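PDB 5C5G: spherulin-4 from Aspergillus clavatus, which is a glycoside hydrolase whose Aspergillus fumigatus counterpart is required to make galactosaminogalactan, and probably cleaves that N-acetylgalactosamine-containing polysaccharide. Local coordinates for residues A[119-123]-A[155-161]; A[126-131]-A[160-164]. All blocks are in the same frame, centred on the assembly; numbering follows the deposited sequence.

Both interactions join the loop after strand 148-152 to what follows strand 112-116 in the (beta/alpha) barrel. Interaction 1 ties that loop to residues 119-123, the loop leading into helix 124-139. Interaction 2 packs the next part of it, residues 160-164, on the first turns of that helix. Each is partly buried. Interaction 1 is the more polar, with four hydrogen bonds and a cation-pi stack of the surface residue Arg160 on Tyr122. Interaction 2 has no hydrogen bond across it and relies on apolar contacts, most of them round the Tyr161 ring. Tyr161 serves both: its hydroxyl bonds the loop in interaction 1, and its ring meets the helix in interaction 2.

Interaction 1 of 2, residues A[119-123]-A[155-161]; sequences PQQYD and AIPDSRY
The Tyr161 hydroxyl meets the backbone of 119-123 where two loops of the (beta/alpha) barrel lie side by side. One loop follows strand 112-116 and the other follows strand 148-152. The tight part centres on the buried Tyr161. Its OH donates to Gln121 O at 2.7 Å, and that oxygen sits at the ring edge, in its plane. The same OH accepts from the N of Asp123 at 3.0 Å, a bent bond. One hydroxyl thus holds two backbone groups just ahead of helix 124-139, where Asp123 is the N-cap and its OD2 accepts from Asp125 N. Beside this, Asp158 N donates to Gln120 O at 2.9 Å, in the carbonyl plane. Pro157, also buried, packs on Thr168 and Val170 of strand 167-172.

The more exposed side has two parts. At one end Gln120 reaches out with an extended chain, chi2 177°. Its NE2 lies beside Ala155 CB and gives a nearly straight bond of 3.0 Å to Ile156 O, from above the carbonyl plane. Ala155 is about 7 Å, side chain to side chain, from Glu172, a residue of the N-acetyl-D-galactosamine site, which holds no sugar here. At the other end the Arg160 guanidinium lies flat on one face of the Tyr122 ring. The planes are 6° apart and Arg160 CZ stands 3.5 Å from the Tyr122 ring centroid, a cation-pi stack. The Tyr122 ring is brought there with CG anti to the backbone N, chi1 178°. Asp158 fixes the rotation of the guanidinium by a side-on salt bridge. Arg160 NE bonds OD1 and NH1 bonds OD2. Asp158 OD1 also closes an Asx turn, accepting from Arg160 N at 2.9 Å, and the two donors reach this oxygen from opposite faces of the carboxylate.

Interaction 2 of 2, residues A[126-131]-A[160-164]; sequences ILAYLR and RYLST
Leu130 CD1 sits over one face of the Tyr161 ring, 4.1 Å from its centroid, in a CH-pi contact. The two side chains cross at about a right angle, and the methyl is offset toward the ring rim. The other ring contacts are apolar ones. Leu127 comes in at the edge: its CD1 lies in the ring plane, 3.9 Å from Tyr161 CD1. The first torsion of Leu127 sets CG anti to the backbone N, chi1 179°, and this carries the end of the side chain nearer to the loop. Ile126 meets the phenol end, with CG2 3.2 Å from Tyr161 OH. The hydroxyl itself is bonded to Gln121 and Asp123.

Thr164 extends the apolar surface by its methyl. Its CG2 touches Leu127 CD1 at 3.7 Å and Arg131 CG at 3.9 Å. Only the aliphatic base of Arg131 takes part.

No hydrogen bond crosses the contact. Within 160-164, Thr164 OG1 donates to Tyr161 O at 2.7 Å, in the carbonyl plane and on a lone pair. Thr164 N donates to the same oxygen at 3.0 Å. Two bonds therefore grip this carbonyl, and the hydroxyl of Thr164 is held back on its own turn while CG2 faces the helix. Just beyond the contact, Thr164 O accepts from Thr134 OG1, farther along the helix.

Leu130 and Thr164 both also touch His151 of strand 148-152. Helix 124-139 and the segment leading to strand 167-172 thus pack together outside the strands, as neighbouring outer elements do in a TIM barrel.

Interaction 1 of 2, residues A[119-123]-A[155-161]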
# COMPACT_ATOMS: atom_id res chain seq x y z
N PRO A 119 -11.29 -6.82 -8.40
CA PRO A 119 -12.75 -6.90 -8.25
C PRO A 119 -13.20 -7.38 -6.89
O PRO A 119 -12.43 -8.05 -6.19
CB PRO A 119 -13.16 -7.90 -9.34
CG PRO A 119 -11.95 -8.58 -9.73
CD PRO A 119 -10.76 -7.81 -9.35
N GLN A 120 -14.40 -6.99 -6.52
CA GLN A 120 -15.03 -7.47 -5.29
C GLN A 120 -15.78 -8.75 -5.51
O GLN A 120 -15.83 -9.59 -4.62
CB GLN A 120 -16.05 -6.46 -4.79
CG GLN A 120 -15.50 -5.26 -4.07
CD GLN A 120 -16.61 -4.32 -3.70
OE1 GLN A 120 -17.01 -3.48 -4.50
NE2 GLN A 120 -17.17 -4.49 -2.50
N GLN A 121 -16.44 -8.89 -6.65
CA GLN A 121 -17.35 -9.99 -6.85
C GLN A 121 -16.60 -11.28 -7.13
O GLN A 121 -15.66 -11.30 -7.91
CB GLN A 121 -18.32 -9.68 -8.01
CG GLN A 121 -18.99 -8.31 -7.91
CD GLN A 121 -20.05 -8.08 -8.98
OE1 GLN A 121 -20.40 -8.99 -9.74
NE2 GLN A 121 -20.58 -6.86 -9.03
N TYR A 122 -17.05 -12.37 -6.53
CA TYR A 122 -16.46 -13.66 -6.80
C TYR A 122 -16.84 -14.17 -8.18
O TYR A 122 -18.02 -14.15 -8.57
CB TYR A 122 -16.86 -14.71 -5.77
CG TYR A 122 -16.27 -16.03 -6.12
CD1 TYR A 122 -14.95 -16.31 -5.79
CD2 TYR A 122 -16.99 -16.96 -6.85
CE1 TYR A 122 -14.39 -17.52 -6.15
CE2 TYR A 122 -16.43 -18.16 -7.21
CZ TYR A 122 -15.14 -18.43 -6.86
OH TYR A 122 -14.57 -19.64 -7.21
N ASP A 123 -15.84 -14.66 -8.90
CA ASP A 123 -16.03 -15.40 -10.14
C ASP A 123 -14.80 -16.28 -10.30
O ASP A 123 -13.69 -15.84 -10.06
CB ASP A 123 -16.20 -14.45 -11.32
CG ASP A 123 -16.38 -15.18 -12.63
OD1 ASP A 123 -17.53 -15.47 -12.99
OD2 ASP A 123 -15.35 -15.46 -13.29
N ALA A 155 -12.67 -1.82 -1.16
CA ALA A 155 -13.92 -2.22 -0.54
C ALA A 155 -13.76 -3.70 -0.23
O ALA A 155 -12.74 -4.30 -0.58
CB ALA A 155 -15.10 -1.98 -1.48
N ILE A 156 -14.72 -4.30 0.45
CA ILE A 156 -14.55 -5.68 0.87
C ILE A 156 -14.82 -6.64 -0.29
O ILE A 156 -15.93 -6.65 -0.82
CB ILE A 156 -15.48 -6.01 2.05
CG1 ILE A 156 -15.12 -5.16 3.27
CG2 ILE A 156 -15.34 -7.50 2.41
CD1 ILE A 156 -16.19 -5.18 4.35
N PRO A 157 -13.84 -7.45 -0.69
CA PRO A 157 -14.09 -8.42 -1.75
C PRO A 157 -14.59 -9.72 -1.17
O PRO A 157 -14.54 -9.89 0.05
CB PRO A 157 -12.68 -8.65 -2.31
CG PRO A 157 -11.84 -8.61 -1.09
CD PRO A 157 -12.45 -7.54 -0.20
N ASP A 158 -15.04 -10.64 -2.01
CA ASP A 158 -15.36 -11.98 -1.53
C ASP A 158 -14.10 -12.54 -0.84
O ASP A 158 -12.96 -12.36 -1.31
CB ASP A 158 -15.81 -12.87 -2.68
CG ASP A 158 -16.17 -14.27 -2.22
OD1 ASP A 158 -15.26 -15.08 -2.04
OD2 ASP A 158 -17.37 -14.56 -2.04
N SER A 159 -14.32 -13.23 0.27
CA SER A 159 -13.21 -13.65 1.11
C SER A 159 -12.29 -14.63 0.40
O SER A 159 -11.13 -14.73 0.79
CB SER A 159 -13.73 -14.28 2.40
OG SER A 159 -14.50 -15.43 2.15
N ARG A 160 -12.77 -15.32 -0.63
CA ARG A 160 -11.93 -16.27 -1.35
C ARG A 160 -10.77 -15.59 -2.05
O ARG A 160 -9.77 -16.26 -2.39
CB ARG A 160 -12.76 -17.08 -2.34
CG ARG A 160 -13.62 -18.13 -1.66
CD ARG A 160 -14.67 -18.68 -2.59
NE ARG A 160 -15.78 -17.75 -2.72
CZ ARG A 160 -16.94 -18.04 -3.31
NH1 ARG A 160 -17.89 -17.12 -3.36
NH2 ARG A 160 -17.16 -19.25 -3.82
N TYR A 161 -10.84 -14.29 -2.26
CA TYR A 161 -9.72 -13.59 -2.87
C TYR A 161 -8.60 -13.27 -1.88
O TYR A 161 -7.46 -13.04 -2.29
CB TYR A 161 -10.22 -12.30 -3.51
CG TYR A 161 -11.12 -12.47 -4.72
CD1 TYR A 161 -10.92 -13.49 -5.63
CD2 TYR A 161 -12.15 -11.59 -4.97
CE1 TYR A 161 -11.73 -13.64 -6.74
CE2 TYR A 161 -12.98 -11.73 -6.09
CZ TYR A 161 -12.76 -12.77 -6.96
OH TYR A 161 -13.55 -12.91 -8.07

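Interaction 2 of 2, residues A[126-131]-A[160-164]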
# COMPACT_ATOMS: atom_id res chain seq x y z
N ILE A 126 -12.06 -14.93 -12.50
CA ILE A 126 -11.33 -13.85 -11.86
C ILE A 126 -10.34 -14.43 -10.86
O ILE A 126 -9.20 -13.99 -10.78
CB ILE A 126 -12.26 -12.86 -11.17
CG1 ILE A 126 -13.11 -12.14 -12.22
CG2 ILE A 126 -11.47 -11.87 -10.33
CD1 ILE A 126 -14.20 -11.26 -11.65
N LEU A 127 -10.78 -15.40 -10.07
CA LEU A 127 -9.87 -16.04 -9.13
C LEU A 127 -8.65 -16.60 -9.87
O LEU A 127 -7.52 -16.43 -9.43
CB LEU A 127 -10.58 -17.14 -8.35
CG LEU A 127 -9.69 -17.88 -7.34
CD1 LEU A 127 -9.18 -16.96 -6.24
CD2 LEU A 127 -10.42 -19.07 -6.75
N ALA A 128 -8.86 -17.26 -11.01
CA ALA A 128 -7.76 -17.81 -11.79
C ALA A 128 -6.81 -16.72 -12.29
O ALA A 128 -5.58 -16.89 -12.29
CB ALA A 128 -8.31 -18.63 -12.97
N TYR A 129 -7.37 -15.60 -12.70
CA TYR A 129 -6.60 -14.45 -13.15
C TYR A 129 -5.74 -13.92 -12.02
O TYR A 129 -4.54 -13.70 -12.20
CB TYR A 129 -7.58 -13.39 -13.65
CG TYR A 129 -7.10 -12.01 -14.09
CD1 TYR A 129 -6.85 -11.01 -13.17
CD2 TYR A 129 -7.04 -11.68 -15.44
CE1 TYR A 129 -6.49 -9.74 -13.58
CE2 TYR A 129 -6.68 -10.41 -15.85
CZ TYR A 129 -6.41 -9.45 -14.91
OH TYR A 129 -6.10 -8.18 -15.31
N LEU A 130 -6.33 -13.72 -10.85
CA LEU A 130 -5.56 -13.20 -9.72
C LEU A 130 -4.50 -14.19 -9.27
O LEU A 130 -3.38 -13.79 -8.92
CB LEU A 130 -6.48 -12.84 -8.56
CG LEU A 130 -7.44 -11.68 -8.83
CD1 LEU A 130 -8.40 -11.50 -7.67
CD2 LEU A 130 -6.69 -10.38 -9.09
N ARG A 131 -4.81 -15.48 -9.29
CA ARG A 131 -3.82 -16.48 -8.90
C ARG A 131 -2.65 -16.50 -9.88
O ARG A 131 -1.48 -16.65 -9.47
CB ARG A 131 -4.46 -17.86 -8.79
CG ARG A 131 -5.28 -18.06 -7.51
CD ARG A 131 -6.19 -19.31 -7.57
NE ARG A 131 -5.50 -20.60 -7.70
CZ ARG A 131 -4.95 -21.27 -6.68
NH1 ARG A 131 -4.94 -20.74 -5.47
NH2 ARG A 131 -4.38 -22.46 -6.89
N ARG A 160 -12.77 -15.32 -0.63
CA ARG A 160 -11.93 -16.27 -1.35
C ARG A 160 -10.77 -15.59 -2.05
O ARG A 160 -9.77 -16.26 -2.39
CB ARG A 160 -12.76 -17.08 -2.34
CG ARG A 160 -13.62 -18.13 -1.66
CD ARG A 160 -14.67 -18.68 -2.59
NE ARG A 160 -15.78 -17.75 -2.72
CZ ARG A 160 -16.94 -18.04 -3.31
NH1 ARG A 160 -17.89 -17.12 -3.36
NH2 ARG A 160 -17.16 -19.25 -3.82
N TYR A 161 -10.84 -14.29 -2.26
CA TYR A 161 -9.72 -13.59 -2.87
C TYR A 161 -8.60 -13.27 -1.88
O TYR A 161 -7.46 -13.04 -2.29
CB TYR A 161 -10.22 -12.30 -3.51
CG TYR A 161 -11.12 -12.47 -4.72
CD1 TYR A 161 -10.92 -13.49 -5.63
CD2 TYR A 161 -12.15 -11.59 -4.97
CE1 TYR A 161 -11.73 -13.64 -6.74
CE2 TYR A 161 -12.98 -11.73 -6.09
CZ TYR A 161 -12.76 -12.77 -6.96
OH TYR A 161 -13.55 -12.91 -8.07
N LEU A 162 -8.89 -13.25 -0.59
CA LEU A 162 -7.92 -12.75 0.37
C LEU A 162 -6.64 -13.58 0.39
O LEU A 162 -5.55 -13.04 0.59
CB LEU A 162 -8.51 -12.70 1.77
CG LEU A 162 -9.66 -11.72 1.93
CD1 LEU A 162 -10.27 -11.86 3.32
CD2 LEU A 162 -9.25 -10.27 1.69
N SER A 163 -6.75 -14.89 0.19
CA SER A 163 -5.57 -15.74 0.30
C SER A 163 -4.68 -15.65 -0.94
O SER A 163 -3.57 -16.20 -0.93
CB SER A 163 -5.96 -17.18 0.59
OG SER A 163 -6.69 -17.70 -0.49
N THR A 164 -5.12 -14.96 -1.99
CA THR A 164 -4.30 -14.78 -3.18
C THR A 164 -3.32 -13.61 -3.07
O THR A 164 -2.46 -13.43 -3.93
CB THR A 164 -5.16 -14.60 -4.45
OG1 THR A 164 -5.86 -13.35 -4.45
CG2 THR A 164 -6.16 -15.72 -4.55